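Local coordinates for aldehyde dehydrogenase 21 (ALDH21) (Physcomitrella patens subsp. patens, PDB 5N5S), which is an aldehyde dehydrogenase that probably oxidises D-glyceraldehyde 3-phosphate to 3-phosphoglycerate with NADP(+) and water, at residues Gly287-Cys292 with Asn409-Glu414; Cys320-Arg325 with Pro418-Tyr423. One frame throughout, in Å; residues are numbered along the deposited sequence.

Both contacts lie beside the bound NADP, and their centres are about 7 Å apart. Contact 1 (287-292 with 409-414) reaches the nicotinamide ribose through Glu414. Contact 2 (320-325 with 418-423) carries Cys320, a residue of the succinate and NADP(+) sites. Two probable hydrogen bonds tie the contacts together: Gln324 NE2 to Glu413 O at 2.9 Å, and Arg325 NH1 to Asn289 O at 3.0 Å. Strand 419-425 is the next element of the chain after helix 409-412, with Glu414 on the link between them. Strands 290-294 and 323-329 are neighbours in one sheet. The ribose-binding glutamate and the cysteine thus lead back to the same sheet.

Contact 1. Residues Gly287-Cys292 with Asn409-Glu414; sequences GGNAPC and NARKEE. With NAP (NADP nicotinamide-adenine-dinucleotide phosphate), chain G.
Glu414 lies alongside Gly287 and Gly288, and its carboxylate meets both and the ribose of NADP. Its CG is anti to the backbone N (chi1 170°) and the chain runs on extended, which carries both oxygens to the sugar. OE1 accepts from NAP O3D at 2.9 Å and OE2 from NAP O2D at 2.8 Å. Each ribose hydroxyl therefore has its own oxygen. Gly288 N adds a weak bond to OE2, long at 3.4 Å but nearly straight. An alanine in place of Glu414 would probably leave both ribose hydroxyls without these acceptors and the sugar less firmly fixed.

Packing here is close. Gly287 CA sits 3.3 Å from Glu414 OE1, so the carboxylate packs directly on the glycine backbone. Glu414 CG lies 3.2 Å from Gly288 O.

A glutamate that takes both hydroxyls of the nicotinamide ribose is a familiar feature of cofactor binding in aldehyde dehydrogenases. Segment 287-292 leads from the NADP site into strand 290-294, while Glu414 follows the short helix 409-412.

A second polar link grips the end of that helix. Asn289 ND2 donates to Arg411 O at 2.8 Å. The acceptor lies in the amide plane of Asn289, but the donor stands above the carbonyl plane of Arg411. The Arg411 guanidinium turns elsewhere, to a salt bridge with Glu434, and Tyr440 OH bonds to Glu414 N.

Contact 2. Residues Cys320-Arg325 with Pro418-Tyr423; sequences CIHMQR and PVVLLY. With NAP (NADP nicotinamide-adenine-dinucleotide phosphate), chain G.
Met323 CG is anti to the backbone N, and the chain then bends at its last torsion, chi3 85°. This brings CE to Val420, where it touches CG1 at 3.9 Å. Val420 turns CG1 anti to its own backbone N and CG2 beside it. CG2 rests 3.6 Å from Met323 O, so the two branches of the valine meet the tip and the backbone of the same residue.

The strands are joined by their backbones. Leu421 N donates to Gln324 O at 2.8 Å, with an N-H...O angle of 165°. Arg325 and Leu421 form a parallel bridge, and Arg325 CA makes a CA-H...O contact with Leu421 O at 3.5 Å. The two short strand segments run at 41° to each other.

His322 points toward the other strand. Val419 O lies in the plane of its ring, at the edge, 3.1 Å from NE2. Gln324 N sits over the centre of one ring face.

The polar ends of Gln324 and Arg325 turn to other partners. Gln324 OE1 accepts from Ile415 N, while Arg325 NH2 bonds to Tyr327 OH.

Cys320 begins segment 320-325, at the nicotinamide end of NADP. Strand 323-329 pairs with strand 290-294 as well as strand 419-425. Strand 395-402 pairs with strand 419-425 in turn. Helix 301-313 covers Met323 with Leu308 and Val420 with Phe313, and Arg411 of helix 409-412 touches Arg325, Leu421 and Tyr423.

Contact 1. Residues Gly287-Cys292 with Asn409-Glu414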
loop_
_atom_site.group_PDB
_atom_site.type_symbol
_atom_site.label_atom_id
_atom_site.label_comp_id
_atom_site.label_asym_id
_atom_site.label_seq_id
_atom_site.Cartn_x
_atom_site.Cartn_y
_atom_site.Cartn_z
ATOM N N GLY B 287 22.126 -17.511 -13.093
ATOM C CA GLY B 287 23.208 -17.878 -12.193
ATOM C C GLY B 287 23.736 -16.807 -11.257
ATOM O O GLY B 287 23.333 -15.645 -11.324
ATOM N N GLY B 288 24.657 -17.217 -10.387
ATOM C CA GLY B 288 25.304 -16.341 -9.427
ATOM C C GLY B 288 26.680 -16.803 -8.993
ATOM O O GLY B 288 27.019 -17.982 -9.107
ATOM N N ASN B 289 27.474 -15.860 -8.480
ATOM C CA ASN B 289 28.813 -16.062 -7.920
ATOM C C ASN B 289 28.763 -15.306 -6.568
ATOM O O ASN B 289 29.377 -14.242 -6.380
ATOM C CB ASN B 289 29.889 -15.516 -8.873
ATOM C CG ASN B 289 31.317 -15.700 -8.413
ATOM O OD1 ASN B 289 31.590 -16.097 -7.283
ATOM N ND2 ASN B 289 32.265 -15.400 -9.286
ATOM N N ALA B 290 27.957 -15.854 -5.648
ATOM C CA ALA B 290 27.660 -15.230 -4.381
ATOM C C ALA B 290 28.839 -15.137 -3.373
ATOM O O ALA B 290 29.423 -16.154 -2.987
ATOM C CB ALA B 290 26.458 -15.899 -3.742
ATOM N N PRO B 291 29.116 -13.890 -2.897
ATOM C CA PRO B 291 30.157 -13.678 -1.873
ATOM C C PRO B 291 29.573 -13.545 -0.445
ATOM O O PRO B 291 28.379 -13.280 -0.277
ATOM C CB PRO B 291 30.777 -12.353 -2.315
ATOM C CG PRO B 291 29.621 -11.605 -2.983
ATOM C CD PRO B 291 28.534 -12.598 -3.326
ATOM N N CYS B 292 30.423 -13.686 0.589
ATOM C CA CYS B 292 30.011 -13.529 1.985
ATOM C C CYS B 292 31.114 -12.877 2.788
ATOM O O CYS B 292 32.254 -13.337 2.736
ATOM C CB CYS B 292 29.590 -14.862 2.596
ATOM S SG CYS B 292 28.844 -14.727 4.246
ATOM N N ASN B 409 38.985 -19.336 -13.860
ATOM C CA ASN B 409 37.572 -19.636 -14.120
ATOM C C ASN B 409 36.779 -19.856 -12.843
ATOM O O ASN B 409 35.611 -19.463 -12.786
ATOM C CB ASN B 409 37.419 -20.832 -15.051
ATOM C CG ASN B 409 37.635 -20.508 -16.507
ATOM O OD1 ASN B 409 37.093 -19.534 -17.050
ATOM N ND2 ASN B 409 38.393 -21.357 -17.185
ATOM N N ALA B 410 37.421 -20.447 -11.812
ATOM C CA ALA B 410 36.828 -20.700 -10.498
ATOM C C ALA B 410 36.396 -19.387 -9.795
ATOM O O ALA B 410 35.413 -19.390 -9.055
ATOM C CB ALA B 410 37.803 -21.473 -9.627
ATOM N N ARG B 411 37.108 -18.271 -10.063
ATOM C CA ARG B 411 36.819 -16.946 -9.501
ATOM C C ARG B 411 35.888 -16.100 -10.388
ATOM O O ARG B 411 34.986 -15.431 -9.872
ATOM C CB ARG B 411 38.137 -16.201 -9.168
ATOM C CG ARG B 411 38.020 -14.735 -8.717
ATOM C CD ARG B 411 37.093 -14.492 -7.527
ATOM N NE ARG B 411 37.042 -13.082 -7.144
ATOM C CZ ARG B 411 36.205 -12.187 -7.655
ATOM N NH1 ARG B 411 36.241 -10.929 -7.244
ATOM N NH2 ARG B 411 35.340 -12.538 -8.596
ATOM N N LYS B 412 36.137 -16.102 -11.703
ATOM C CA LYS B 412 35.408 -15.328 -12.702
ATOM C C LYS B 412 33.973 -15.848 -12.929
ATOM O O LYS B 412 33.002 -15.095 -12.800
ATOM C CB LYS B 412 36.208 -15.346 -14.020
ATOM C CG LYS B 412 35.857 -14.243 -15.020
ATOM C CD LYS B 412 36.367 -14.566 -16.433
ATOM C CE LYS B 412 37.877 -14.534 -16.574
ATOM N NZ LYS B 412 38.333 -15.348 -17.728
ATOM N N GLU B 413 33.861 -17.132 -13.289
ATOM C CA GLU B 413 32.609 -17.795 -13.635
ATOM C C GLU B 413 31.974 -18.538 -12.449
ATOM O O GLU B 413 32.658 -18.829 -11.462
ATOM C CB GLU B 413 32.837 -18.749 -14.832
ATOM C CG GLU B 413 33.512 -18.120 -16.050
ATOM C CD GLU B 413 32.796 -16.978 -16.755
ATOM O OE1 GLU B 413 31.543 -16.941 -16.749
ATOM O OE2 GLU B 413 33.502 -16.118 -17.332
ATOM N N GLU B 414 30.663 -18.837 -12.554
ATOM C CA GLU B 414 29.900 -19.588 -11.556
ATOM C C GLU B 414 30.404 -21.039 -11.549
ATOM O O GLU B 414 30.366 -21.722 -12.581
ATOM C CB GLU B 414 28.391 -19.528 -11.874
ATOM C CG GLU B 414 27.557 -20.484 -11.038
ATOM C CD GLU B 414 26.061 -20.384 -11.247
ATOM O OE1 GLU B 414 25.637 -20.121 -12.394
ATOM O OE2 GLU B 414 25.309 -20.597 -10.269
HETATM P PA NAP G . 20.181 -24.700 -18.137
HETATM O O1A NAP G . 20.355 -23.377 -18.786
HETATM O O2A NAP G . 21.085 -25.797 -18.710
HETATM O O5B NAP G . 18.700 -25.262 -18.361
HETATM C C5B NAP G . 17.479 -24.778 -17.765
HETATM C C4B NAP G . 16.328 -25.217 -18.638
HETATM O O4B NAP G . 16.434 -24.603 -19.945
HETATM C C3B NAP G . 16.183 -26.721 -18.889
HETATM O O3B NAP G . 14.809 -27.089 -18.802
HETATM C C2B NAP G . 16.735 -26.889 -20.304
HETATM O O2B NAP G . 16.342 -28.083 -21.012
HETATM C C1B NAP G . 16.259 -25.591 -20.944
HETATM N N9A NAP G . 16.839 -25.103 -22.194
HETATM C C8A NAP G . 18.169 -24.988 -22.507
HETATM N N7A NAP G . 18.397 -24.449 -23.679
HETATM C C5A NAP G . 17.129 -24.186 -24.175
HETATM C C6A NAP G . 16.678 -23.592 -25.374
HETATM N N6A NAP G . 17.493 -23.115 -26.316
HETATM N N1A NAP G . 15.340 -23.474 -25.556
HETATM C C2A NAP G . 14.518 -23.918 -24.597
HETATM N N3A NAP G . 14.827 -24.489 -23.425
HETATM C C4A NAP G . 16.157 -24.592 -23.273
HETATM O O3 NAP G . 20.360 -24.828 -16.554
HETATM P PN NAP G . 20.465 -26.045 -15.520
HETATM O O1N NAP G . 21.743 -26.758 -15.737
HETATM O O2N NAP G . 19.204 -26.817 -15.551
HETATM O O5D NAP G . 20.564 -25.232 -14.148
HETATM C C5D NAP G . 21.800 -24.602 -13.725
HETATM C C4D NAP G . 21.760 -23.095 -13.866
HETATM O O4D NAP G . 20.515 -22.581 -13.332
HETATM C C3D NAP G . 22.843 -22.354 -13.088
HETATM O O3D NAP G . 23.372 -21.256 -13.827
HETATM C C2D NAP G . 22.076 -21.901 -11.847
HETATM O O2D NAP G . 22.639 -20.810 -11.133
HETATM C C1D NAP G . 20.745 -21.451 -12.515
HETATM N N1N NAP G . 19.630 -21.364 -11.484
HETATM C C2N NAP G . 19.018 -20.123 -11.205
HETATM C C3N NAP G . 18.098 -20.049 -10.171
HETATM C C7N NAP G . 17.462 -18.769 -9.665
HETATM O O7N NAP G . 16.532 -18.834 -8.831
HETATM N N7N NAP G . 17.892 -17.606 -10.166
HETATM C C4N NAP G . 17.799 -21.212 -9.459
HETATM C C5N NAP G . 18.414 -22.414 -9.768
HETATM C C6N NAP G . 19.319 -22.471 -10.787
HETATM P P2B NAP G . 17.029 -29.522 -20.863
HETATM O O1X NAP G . 17.895 -29.685 -19.637
HETATM O O2X NAP G . 17.787 -29.761 -22.192
HETATM O O3X NAP G . 15.768 -30.383 -20.824
#

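Contact 2. Residues Cys320-Arg325 with Pro418-Tyr423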
loop_
_atom_site.group_PDB
_atom_site.type_symbol
_atom_site.label_atom_id
_atom_site.label_comp_id
_atom_site.label_asym_id
_atom_site.label_seq_id
_atom_site.Cartn_x
_atom_site.Cartn_y
_atom_site.Cartn_z
ATOM N N CYS B 320 22.117 -21.679 -7.138
ATOM C CA CYS B 320 22.239 -20.353 -7.740
ATOM C C CYS B 320 22.698 -19.329 -6.725
ATOM O O CYS B 320 23.196 -18.270 -7.116
ATOM C CB CYS B 320 20.901 -19.950 -8.339
ATOM S SG CYS B 320 19.491 -20.289 -7.250
ATOM N N ILE B 321 22.454 -19.611 -5.421
ATOM C CA ILE B 321 22.859 -18.773 -4.273
ATOM C C ILE B 321 23.921 -19.484 -3.421
ATOM O O ILE B 321 24.041 -19.240 -2.221
ATOM C CB ILE B 321 21.674 -18.223 -3.434
ATOM C CG1 ILE B 321 20.651 -19.324 -3.066
ATOM C CG2 ILE B 321 21.038 -17.042 -4.142
ATOM C CD1 ILE B 321 19.528 -18.899 -2.054
ATOM N N HIS B 322 24.729 -20.328 -4.072
ATOM C CA HIS B 322 25.847 -21.036 -3.448
ATOM C C HIS B 322 26.918 -19.999 -3.094
ATOM O O HIS B 322 27.242 -19.158 -3.943
ATOM C CB HIS B 322 26.380 -22.132 -4.406
ATOM C CG HIS B 322 27.854 -22.431 -4.339
ATOM N ND1 HIS B 322 28.445 -22.961 -3.194
ATOM C CD2 HIS B 322 28.796 -22.338 -5.309
ATOM C CE1 HIS B 322 29.722 -23.139 -3.497
ATOM N NE2 HIS B 322 29.986 -22.772 -4.750
ATOM N N MET B 323 27.418 -20.022 -1.825
ATOM C CA MET B 323 28.479 -19.125 -1.359
ATOM C C MET B 323 29.793 -19.581 -2.007
ATOM O O MET B 323 30.483 -20.480 -1.502
ATOM C CB MET B 323 28.566 -19.100 0.184
ATOM C CG MET B 323 29.643 -18.173 0.738
ATOM S SD MET B 323 29.880 -18.421 2.507
ATOM C CE MET B 323 31.008 -19.776 2.487
ATOM N N GLN B 324 30.101 -18.986 -3.165
ATOM C CA GLN B 324 31.305 -19.317 -3.921
ATOM C C GLN B 324 32.527 -18.616 -3.334
ATOM O O GLN B 324 33.631 -19.158 -3.388
ATOM C CB GLN B 324 31.122 -18.906 -5.387
ATOM C CG GLN B 324 31.952 -19.722 -6.372
ATOM C CD GLN B 324 31.526 -19.464 -7.794
ATOM O OE1 GLN B 324 30.352 -19.629 -8.168
ATOM N NE2 GLN B 324 32.476 -19.060 -8.624
ATOM N N ARG B 325 32.332 -17.396 -2.799
ATOM C CA ARG B 325 33.404 -16.552 -2.283
ATOM C C ARG B 325 33.224 -16.186 -0.812
ATOM O O ARG B 325 32.151 -15.743 -0.407
ATOM C CB ARG B 325 33.554 -15.296 -3.160
ATOM C CG ARG B 325 33.853 -15.618 -4.626
ATOM C CD ARG B 325 33.960 -14.397 -5.507
ATOM N NE ARG B 325 32.664 -13.772 -5.758
ATOM C CZ ARG B 325 32.405 -12.489 -5.539
ATOM N NH1 ARG B 325 31.205 -11.994 -5.809
ATOM N NH2 ARG B 325 33.342 -11.688 -5.051
ATOM N N PRO B 418 30.984 -28.068 -5.157
ATOM C CA PRO B 418 31.360 -27.928 -3.739
ATOM C C PRO B 418 32.756 -27.320 -3.581
ATOM O O PRO B 418 33.677 -27.965 -3.087
ATOM C CB PRO B 418 31.243 -29.362 -3.195
ATOM C CG PRO B 418 31.442 -30.246 -4.380
ATOM C CD PRO B 418 31.232 -29.444 -5.642
ATOM N N VAL B 419 32.900 -26.061 -4.033
ATOM C CA VAL B 419 34.145 -25.283 -4.023
ATOM C C VAL B 419 33.877 -23.902 -3.387
ATOM O O VAL B 419 32.942 -23.203 -3.789
ATOM C CB VAL B 419 34.757 -25.149 -5.458
ATOM C CG1 VAL B 419 36.089 -24.404 -5.434
ATOM C CG2 VAL B 419 34.914 -26.509 -6.141
ATOM N N VAL B 420 34.693 -23.525 -2.391
ATOM C CA VAL B 420 34.602 -22.227 -1.718
ATOM C C VAL B 420 35.959 -21.543 -1.862
ATOM O O VAL B 420 36.983 -22.154 -1.593
ATOM C CB VAL B 420 34.120 -22.323 -0.241
ATOM C CG1 VAL B 420 34.154 -20.960 0.454
ATOM C CG2 VAL B 420 32.717 -22.905 -0.171
ATOM N N LEU B 421 35.953 -20.291 -2.328
ATOM C CA LEU B 421 37.148 -19.484 -2.529
ATOM C C LEU B 421 37.349 -18.549 -1.337
ATOM O O LEU B 421 36.549 -17.629 -1.131
ATOM C CB LEU B 421 37.005 -18.702 -3.838
ATOM C CG LEU B 421 37.621 -19.287 -5.115
ATOM C CD1 LEU B 421 37.300 -20.766 -5.316
ATOM C CD2 LEU B 421 37.134 -18.524 -6.309
ATOM N N LEU B 422 38.401 -18.823 -0.530
ATOM C CA LEU B 422 38.752 -18.074 0.679
ATOM C C LEU B 422 39.657 -16.877 0.403
ATOM O O LEU B 422 40.674 -16.996 -0.291
ATOM C CB LEU B 422 39.444 -18.980 1.712
ATOM C CG LEU B 422 38.904 -19.001 3.156
ATOM C CD1 LEU B 422 39.798 -19.837 4.043
ATOM C CD2 LEU B 422 38.762 -17.615 3.772
ATOM N N TYR B 423 39.290 -15.730 0.983
ATOM C CA TYR B 423 40.046 -14.487 0.884
ATOM C C TYR B 423 40.064 -13.743 2.222
ATOM O O TYR B 423 39.121 -13.843 3.016
ATOM C CB TYR B 423 39.483 -13.572 -0.216
ATOM C CG TYR B 423 39.429 -14.181 -1.604
ATOM C CD1 TYR B 423 40.550 -14.189 -2.430
ATOM C CD2 TYR B 423 38.251 -14.729 -2.102
ATOM C CE1 TYR B 423 40.505 -14.745 -3.707
ATOM C CE2 TYR B 423 38.189 -15.271 -3.384
ATOM C CZ TYR B 423 39.316 -15.271 -4.185
ATOM O OH TYR B 423 39.255 -15.821 -5.442
HETATM P PA NAP G . 20.181 -24.700 -18.137
HETATM O O1A NAP G . 20.355 -23.377 -18.786
HETATM O O2A NAP G . 21.085 -25.797 -18.710
HETATM O O5B NAP G . 18.700 -25.262 -18.361
HETATM C C5B NAP G . 17.479 -24.778 -17.765
HETATM C C4B NAP G . 16.328 -25.217 -18.638
HETATM O O4B NAP G . 16.434 -24.603 -19.945
HETATM C C3B NAP G . 16.183 -26.721 -18.889
HETATM O O3B NAP G . 14.809 -27.089 -18.802
HETATM C C2B NAP G . 16.735 -26.889 -20.304
HETATM O O2B NAP G . 16.342 -28.083 -21.012
HETATM C C1B NAP G . 16.259 -25.591 -20.944
HETATM N N9A NAP G . 16.839 -25.103 -22.194
HETATM C C8A NAP G . 18.169 -24.988 -22.507
HETATM N N7A NAP G . 18.397 -24.449 -23.679
HETATM C C5A NAP G . 17.129 -24.186 -24.175
HETATM C C6A NAP G . 16.678 -23.592 -25.374
HETATM N N6A NAP G . 17.493 -23.115 -26.316
HETATM N N1A NAP G . 15.340 -23.474 -25.556
HETATM C C2A NAP G . 14.518 -23.918 -24.597
HETATM N N3A NAP G . 14.827 -24.489 -23.425
HETATM C C4A NAP G . 16.157 -24.592 -23.273
HETATM O O3 NAP G . 20.360 -24.828 -16.554
HETATM P PN NAP G . 20.465 -26.045 -15.520
HETATM O O1N NAP G . 21.743 -26.758 -15.737
HETATM O O2N NAP G . 19.204 -26.817 -15.551
HETATM O O5D NAP G . 20.564 -25.232 -14.148
HETATM C C5D NAP G . 21.800 -24.602 -13.725
HETATM C C4D NAP G . 21.760 -23.095 -13.866
HETATM O O4D NAP G . 20.515 -22.581 -13.332
HETATM C C3D NAP G . 22.843 -22.354 -13.088
HETATM O O3D NAP G . 23.372 -21.256 -13.827
HETATM C C2D NAP G . 22.076 -21.901 -11.847
HETATM O O2D NAP G . 22.639 -20.810 -11.133
HETATM C C1D NAP G . 20.745 -21.451 -12.515
HETATM N N1N NAP G . 19.630 -21.364 -11.484
HETATM C C2N NAP G . 19.018 -20.123 -11.205
HETATM C C3N NAP G . 18.098 -20.049 -10.171
HETATM C C7N NAP G . 17.462 -18.769 -9.665
HETATM O O7N NAP G . 16.532 -18.834 -8.831
HETATM N N7N NAP G . 17.892 -17.606 -10.166
HETATM C C4N NAP G . 17.799 -21.212 -9.459
HETATM C C5N NAP G . 18.414 -22.414 -9.768
HETATM C C6N NAP G . 19.319 -22.471 -10.787
HETATM P P2B NAP G . 17.029 -29.522 -20.863
HETATM O O1X NAP G . 17.895 -29.685 -19.637
HETATM O O2X NAP G . 17.787 -29.761 -22.192
HETATM O O3X NAP G . 15.768 -30.383 -20.824
#